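Local coordinates for histidine triad protein (Plasmodium falciparum 3D7, PDB 5CS2) that probably hydrolyses diadenosine triphosphate to AMP and ADP, as a member of the histidine triad family, and binds the antimalarial natural product cyclomarin A, at residues K4-L12 / D77-Y87. Residues are numbered along the deposited sequence; the frame is centred on the assembly and turned at random.
Sequences KYKNILEKL and DINLLCNFMCY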
ATOM      1  N   LYS A   4     -17.135   0.602  10.452  1.00 29.25           N
ATOM      2  CA  LYS A   4     -15.749   0.907  10.019  1.00 28.05           C
ATOM      3  C   LYS A   4     -15.714   1.315   8.530  1.00 31.33           C
ATOM      4  O   LYS A   4     -15.147   2.348   8.171  1.00 31.42           O
ATOM      5  CB  LYS A   4     -14.786  -0.293  10.207  1.00 28.28           C
ATOM      6  CG  LYS A   4     -13.347   0.022   9.759  1.00 30.43           C
ATOM      7  CD  LYS A   4     -12.467  -1.231   9.486  1.00 32.92           C
ATOM      8  CE  LYS A   4     -11.274  -0.896   8.594  1.00 38.20           C
ATOM      9  NZ  LYS A   4     -10.392  -2.081   8.284  1.00 35.89           N
ATOM     10  N   TYR A   5     -16.315   0.479   7.690  1.00 27.37           N
ATOM     11  CA  TYR A   5     -16.301   0.697   6.246  1.00 26.11           C
ATOM     12  C   TYR A   5     -17.203   1.821   5.808  1.00 31.14           C
ATOM     13  O   TYR A   5     -16.843   2.537   4.874  1.00 28.89           O
ATOM     14  CB  TYR A   5     -16.565  -0.592   5.508  1.00 25.82           C
ATOM     15  CG  TYR A   5     -15.454  -1.562   5.808  1.00 25.94           C
ATOM     16  CD1 TYR A   5     -14.148  -1.318   5.365  1.00 26.19           C
ATOM     17  CD2 TYR A   5     -15.662  -2.648   6.651  1.00 25.87           C
ATOM     18  CE1 TYR A   5     -13.096  -2.150   5.727  1.00 24.75           C
ATOM     19  CE2 TYR A   5     -14.616  -3.504   7.003  1.00 26.67           C
ATOM     20  CZ  TYR A   5     -13.335  -3.253   6.533  1.00 32.86           C
ATOM     21  OH  TYR A   5     -12.295  -4.086   6.861  1.00 31.71           O
ATOM     22  N   LYS A   6     -18.318   2.039   6.527  1.00 28.45           N
ATOM     23  CA  LYS A   6     -19.230   3.138   6.264  1.00 27.79           C
ATOM     24  C   LYS A   6     -18.462   4.412   6.595  1.00 30.69           C
ATOM     25  O   LYS A   6     -18.553   5.390   5.855  1.00 30.10           O
ATOM     26  CB  LYS A   6     -20.489   2.993   7.158  1.00 30.08           C
ATOM     27  CG  LYS A   6     -21.552   4.070   6.937  1.00 44.40           C
ATOM     28  CD  LYS A   6     -22.671   3.966   7.981  1.00 60.46           C
ATOM     29  CE  LYS A   6     -23.304   5.298   8.336  1.00 75.08           C
ATOM     30  NZ  LYS A   6     -24.180   5.823   7.253  1.00 84.21           N
ATOM     31  N   ASN A   7     -17.647   4.383   7.677  1.00 27.53           N
ATOM     32  CA  ASN A   7     -16.855   5.535   8.096  1.00 25.40           C
ATOM     33  C   ASN A   7     -15.771   5.844   7.049  1.00 27.28           C
ATOM     34  O   ASN A   7     -15.512   7.011   6.756  1.00 26.63           O
ATOM     35  CB  ASN A   7     -16.225   5.294   9.470  1.00 26.27           C
ATOM     36  CG  ASN A   7     -15.705   6.557  10.115  1.00 56.21           C
ATOM     37  OD1 ASN A   7     -16.058   7.679   9.737  1.00 51.99           O
ATOM     38  ND2 ASN A   7     -14.876   6.407  11.131  1.00 54.75           N
ATOM     39  N   ILE A   8     -15.190   4.798   6.437  1.00 24.38           N
ATOM     40  CA  ILE A   8     -14.180   5.011   5.396  1.00 22.88           C
ATOM     41  C   ILE A   8     -14.864   5.694   4.187  1.00 27.27           C
ATOM     42  O   ILE A   8     -14.348   6.681   3.669  1.00 25.63           O
ATOM     43  CB  ILE A   8     -13.526   3.667   5.007  1.00 24.33           C
ATOM     44  CG1 ILE A   8     -12.490   3.241   6.078  1.00 23.14           C
ATOM     45  CG2 ILE A   8     -12.902   3.692   3.562  1.00 23.30           C
ATOM     46  CD1 ILE A   8     -11.773   1.873   5.784  1.00 23.66           C
ATOM     47  N   LEU A   9     -16.045   5.184   3.784  1.00 25.14           N
ATOM     48  CA  LEU A   9     -16.800   5.737   2.650  1.00 23.28           C
ATOM     49  C   LEU A   9     -17.156   7.197   2.856  1.00 27.97           C
ATOM     50  O   LEU A   9     -17.061   7.995   1.922  1.00 25.93           O
ATOM     51  CB  LEU A   9     -18.028   4.871   2.324  1.00 22.65           C
ATOM     52  CG  LEU A   9     -17.750   3.494   1.734  1.00 25.78           C
ATOM     53  CD1 LEU A   9     -19.020   2.716   1.650  1.00 25.24           C
ATOM     54  CD2 LEU A   9     -17.164   3.582   0.294  1.00 29.30           C
ATOM     55  N   GLU A  10     -17.459   7.576   4.109  1.00 25.83           N
ATOM     56  CA  GLU A  10     -17.735   8.972   4.441  1.00 26.58           C
ATOM     57  C   GLU A  10     -16.463   9.790   4.219  1.00 28.76           C
ATOM     58  O   GLU A  10     -16.521  10.842   3.580  1.00 28.46           O
ATOM     59  CB  GLU A  10     -18.241   9.093   5.892  1.00 28.85           C
ATOM     60  CG  GLU A  10     -19.593   8.409   6.111  1.00 48.99           C
ATOM     61  CD  GLU A  10     -20.041   8.101   7.536  1.00 87.28           C
ATOM     62  OE1 GLU A  10     -19.179   8.011   8.441  1.00 93.10           O
ATOM     63  OE2 GLU A  10     -21.263   7.905   7.736  1.00 83.52           O
ATOM     64  N   LYS A  11     -15.295   9.258   4.654  1.00 26.75           N
ATOM     65  CA  LYS A  11     -14.006   9.931   4.471  1.00 27.10           C
ATOM     66  C   LYS A  11     -13.635  10.046   2.995  1.00 29.41           C
ATOM     67  O   LYS A  11     -12.970  11.015   2.604  1.00 29.37           O
ATOM     68  CB  LYS A  11     -12.894   9.224   5.263  1.00 29.38           C
ATOM     69  CG  LYS A  11     -13.095   9.347   6.768  1.00 44.02           C
ATOM     70  CD  LYS A  11     -12.027   8.642   7.582  1.00 54.04           C
ATOM     71  CE  LYS A  11     -12.290   8.768   9.070  1.00 63.91           C
ATOM     72  NZ  LYS A  11     -12.162  10.172   9.558  1.00 73.89           N
ATOM     73  N   LEU A  12     -14.056   9.049   2.178  1.00 25.08           N
ATOM     74  CA  LEU A  12     -13.794   9.031   0.735  1.00 23.07           C
ATOM     75  C   LEU A  12     -14.806   9.902  -0.013  1.00 25.31           C
ATOM     76  O   LEU A  12     -14.715  10.036  -1.245  1.00 26.39           O
ATOM     77  CB  LEU A  12     -13.839   7.578   0.182  1.00 21.98           C
ATOM     78  CG  LEU A  12     -12.766   6.579   0.651  1.00 23.56           C
ATOM     79  CD1 LEU A  12     -13.111   5.190   0.241  1.00 22.77           C
ATOM     80  CD2 LEU A  12     -11.413   6.934   0.092  1.00 28.19           C
ATOM     81  N   ASP A  77      -6.720   8.879   0.809  1.00 21.47           N
ATOM     82  CA  ASP A  77      -7.863   8.447   0.007  1.00 20.93           C
ATOM     83  C   ASP A  77      -7.614   7.104  -0.675  1.00 21.64           C
ATOM     84  O   ASP A  77      -8.403   6.174  -0.498  1.00 20.45           O
ATOM     85  CB  ASP A  77      -8.247   9.545  -1.007  1.00 21.60           C
ATOM     86  CG  ASP A  77      -9.525   9.241  -1.785  1.00 27.16           C
ATOM     87  OD1 ASP A  77      -9.522   8.271  -2.566  1.00 25.15           O
ATOM     88  OD2 ASP A  77     -10.516  10.018  -1.645  1.00 27.87           O
ATOM     89  N   ILE A  78      -6.515   6.977  -1.430  1.00 19.38           N
ATOM     90  CA  ILE A  78      -6.261   5.766  -2.190  1.00 18.37           C
ATOM     91  C   ILE A  78      -6.034   4.539  -1.272  1.00 21.02           C
ATOM     92  O   ILE A  78      -6.407   3.417  -1.643  1.00 19.40           O
ATOM     93  CB  ILE A  78      -5.160   5.927  -3.270  1.00 21.81           C
ATOM     94  CG1 ILE A  78      -5.325   4.827  -4.343  1.00 21.95           C
ATOM     95  CG2 ILE A  78      -3.753   5.883  -2.652  1.00 23.51           C
ATOM     96  CD1 ILE A  78      -4.537   4.954  -5.629  1.00 23.13           C
ATOM     97  N   ASN A  79      -5.487   4.792  -0.072  1.00 17.48           N
ATOM     98  CA  ASN A  79      -5.182   3.712   0.858  1.00 18.02           C
ATOM     99  C   ASN A  79      -6.384   3.269   1.658  1.00 20.20           C
ATOM    100  O   ASN A  79      -6.525   2.062   1.886  1.00 20.50           O
ATOM    101  CB  ASN A  79      -3.993   4.051   1.708  1.00 18.98           C
ATOM    102  CG  ASN A  79      -2.735   3.798   0.896  1.00 21.16           C
ATOM    103  OD1 ASN A  79      -2.465   2.683   0.426  1.00 20.98           O
ATOM    104  ND2 ASN A  79      -2.030   4.864   0.573  1.00 21.59           N
ATOM    105  N   LEU A  80      -7.258   4.195   2.029  1.00 19.17           N
ATOM    106  CA  LEU A  80      -8.533   3.813   2.662  1.00 18.86           C
ATOM    107  C   LEU A  80      -9.395   3.054   1.644  1.00 22.11           C
ATOM    108  O   LEU A  80     -10.003   2.044   1.993  1.00 21.85           O
ATOM    109  CB  LEU A  80      -9.272   5.023   3.223  1.00 18.43           C
ATOM    110  CG  LEU A  80      -8.612   5.744   4.411  1.00 23.13           C
ATOM    111  CD1 LEU A  80      -9.455   6.933   4.823  1.00 24.46           C
ATOM    112  CD2 LEU A  80      -8.388   4.804   5.617  1.00 23.60           C
ATOM    113  N   LEU A  81      -9.384   3.490   0.354  1.00 19.85           N
ATOM    114  CA  LEU A  81     -10.104   2.763  -0.703  1.00 18.84           C
ATOM    115  C   LEU A  81      -9.552   1.342  -0.878  1.00 20.83           C
ATOM    116  O   LEU A  81     -10.303   0.394  -1.045  1.00 19.57           O
ATOM    117  CB  LEU A  81     -10.021   3.556  -2.043  1.00 18.02           C
ATOM    118  CG  LEU A  81     -10.753   2.910  -3.213  1.00 21.53           C
ATOM    119  CD1 LEU A  81     -12.268   2.750  -2.897  1.00 21.59           C
ATOM    120  CD2 LEU A  81     -10.602   3.747  -4.468  1.00 20.88           C
ATOM    121  N   CYS A  82      -8.224   1.187  -0.830  1.00 18.14           N
ATOM    122  CA  CYS A  82      -7.591  -0.115  -0.910  1.00 18.11           C
ATOM    123  C   CYS A  82      -8.095  -1.048   0.187  1.00 19.84           C
ATOM    124  O   CYS A  82      -8.468  -2.189  -0.112  1.00 19.05           O
ATOM    125  CB  CYS A  82      -6.071   0.002  -0.860  1.00 18.61           C
ATOM    126  SG  CYS A  82      -5.239  -1.591  -1.009  1.00 22.31           S
ATOM    127  N   ASN A  83      -8.054  -0.583   1.431  1.00 18.34           N
ATOM    128  CA  ASN A  83      -8.502  -1.395   2.580  1.00 19.21           C
ATOM    129  C   ASN A  83      -9.992  -1.777   2.399  1.00 21.48           C
ATOM    130  O   ASN A  83     -10.333  -2.956   2.530  1.00 19.80           O
ATOM    131  CB  ASN A  83      -8.275  -0.626   3.878  1.00 20.34           C
ATOM    132  CG  ASN A  83      -8.392  -1.516   5.077  1.00 26.72           C
ATOM    133  OD1 ASN A  83      -9.469  -1.659   5.656  1.00 26.89           O
ATOM    134  ND2 ASN A  83      -7.286  -2.072   5.507  1.00 22.90           N
ATOM    135  N   PHE A  84     -10.832  -0.794   2.025  1.00 19.38           N
ATOM    136  CA  PHE A  84     -12.264  -0.989   1.759  1.00 18.63           C
ATOM    137  C   PHE A  84     -12.448  -2.037   0.658  1.00 21.49           C
ATOM    138  O   PHE A  84     -13.291  -2.928   0.796  1.00 20.21           O
ATOM    139  CB  PHE A  84     -12.924   0.335   1.364  1.00 19.86           C
ATOM    140  CG  PHE A  84     -14.386   0.199   0.970  1.00 20.37           C
ATOM    141  CD1 PHE A  84     -15.371   0.009   1.942  1.00 23.06           C
ATOM    142  CD2 PHE A  84     -14.762   0.177  -0.372  1.00 22.98           C
ATOM    143  CE1 PHE A  84     -16.717  -0.126   1.581  1.00 24.14           C
ATOM    144  CE2 PHE A  84     -16.110  -0.009  -0.735  1.00 25.89           C
ATOM    145  CZ  PHE A  84     -17.077  -0.130   0.247  1.00 24.07           C
ATOM    146  N   MET A  85     -11.671  -1.932  -0.471  1.00 17.35           N
ATOM    147  CA  MET A  85     -11.814  -2.880  -1.571  1.00 17.97           C
ATOM    148  C   MET A  85     -11.343  -4.285  -1.234  1.00 22.64           C
ATOM    149  O   MET A  85     -11.936  -5.235  -1.719  1.00 21.94           O
ATOM    150  CB  MET A  85     -11.149  -2.360  -2.858  1.00 18.60           C
ATOM    151  CG  MET A  85     -11.898  -1.195  -3.486  1.00 19.65           C
ATOM    152  SD  MET A  85     -13.708  -1.484  -3.753  1.00 20.69           S
ATOM    153  CE  MET A  85     -13.705  -2.949  -4.557  1.00 18.80           C
ATOM    154  N   CYS A  86     -10.342  -4.445  -0.327  1.00 19.29           N
ATOM    155  CA  CYS A  86      -9.960  -5.783   0.112  1.00 20.21           C
ATOM    156  C   CYS A  86     -11.113  -6.404   0.886  1.00 24.05           C
ATOM    157  O   CYS A  86     -11.370  -7.592   0.726  1.00 24.33           O
ATOM    158  CB  CYS A  86      -8.687  -5.760   0.941  1.00 21.19           C
ATOM    159  SG  CYS A  86      -7.227  -5.423  -0.041  1.00 25.16           S
ATOM    160  N   TYR A  87     -11.835  -5.593   1.659  1.00 20.51           N
ATOM    161  CA  TYR A  87     -13.028  -6.075   2.379  1.00 21.90           C
ATOM    162  C   TYR A  87     -14.107  -6.544   1.384  1.00 24.80           C
ATOM    163  O   TYR A  87     -14.559  -7.685   1.463  1.00 24.75           O
ATOM    164  CB  TYR A  87     -13.570  -4.988   3.303  1.00 23.13           C
ATOM    165  CG  TYR A  87     -14.827  -5.380   4.057  1.00 27.54           C
ATOM    166  CD1 TYR A  87     -14.770  -6.253   5.147  1.00 29.63           C
ATOM    167  CD2 TYR A  87     -16.075  -4.907   3.665  1.00 28.89           C
ATOM    168  CE1 TYR A  87     -15.920  -6.592   5.864  1.00 29.49           C
ATOM    169  CE2 TYR A  87     -17.236  -5.272   4.350  1.00 29.95           C
ATOM    170  CZ  TYR A  87     -17.149  -6.099   5.458  1.00 38.46           C
ATOM    171  OH  TYR A  87     -18.284  -6.430   6.155  1.00 41.62           O
TER
HETATM  172  O   HOH W   1     -10.808  11.429   0.665  1.00 30.01           O
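The rings of Tyr5 and Tyr87 form an offset stack, with centroids 4.0 Å apart and planes 18° from parallel. Tyr5 CE2 lies over the Tyr87 face, 3.3 Å from Tyr87 CD1. Tyr87 CB also makes a CH-pi contact with the same Tyr5 face. On the opposite face lies the aliphatic chain of Lys4, with CD near the ring rim.

Phe84 is packed in two ways. Leu9 CD2 sits over its face, 3.9 Å from the ring centroid, in a CH-pi contact. Tyr5 CB meets the ring at its edge. Phe199 of helix 181-199 adds an edge-to-face contact to Phe84.

Helix 4-11 runs roughly antiparallel to the long helix 72-93 of the HIT fold, with 148° between the two segments' directions. Ile78 and Met85 of the longer helix pack on strand 116-122. Further along, Ile8 CG2 rests on Leu80 CB and Phe84 CB, with Leu80 O nearest at 3.7 Å. Leu12 spreads its two methyls: CD1 touches Leu81, and CD2 lies 3.2 Å from Asp77 O.

Polar contacts lie at both ends. The extended Lys4 chain lets NZ donate a hydrogen bond of 2.8 Å to Asn83 OD1; NZ lies 22° out of the plane of that carbonyl. The same NZ donates to Tyr5 OH and to Leu70 O of the second subunit. Asn83 ND2 hydrogen-bonds to Tyr67 O of that subunit, so this end joins the dimer interface. At the other end, a water donates to Lys11 O and, at 2.7 Å, to Asp77 OD2. Asp77 OD1 is held by the hydroxyls of Thr39 and Ser42.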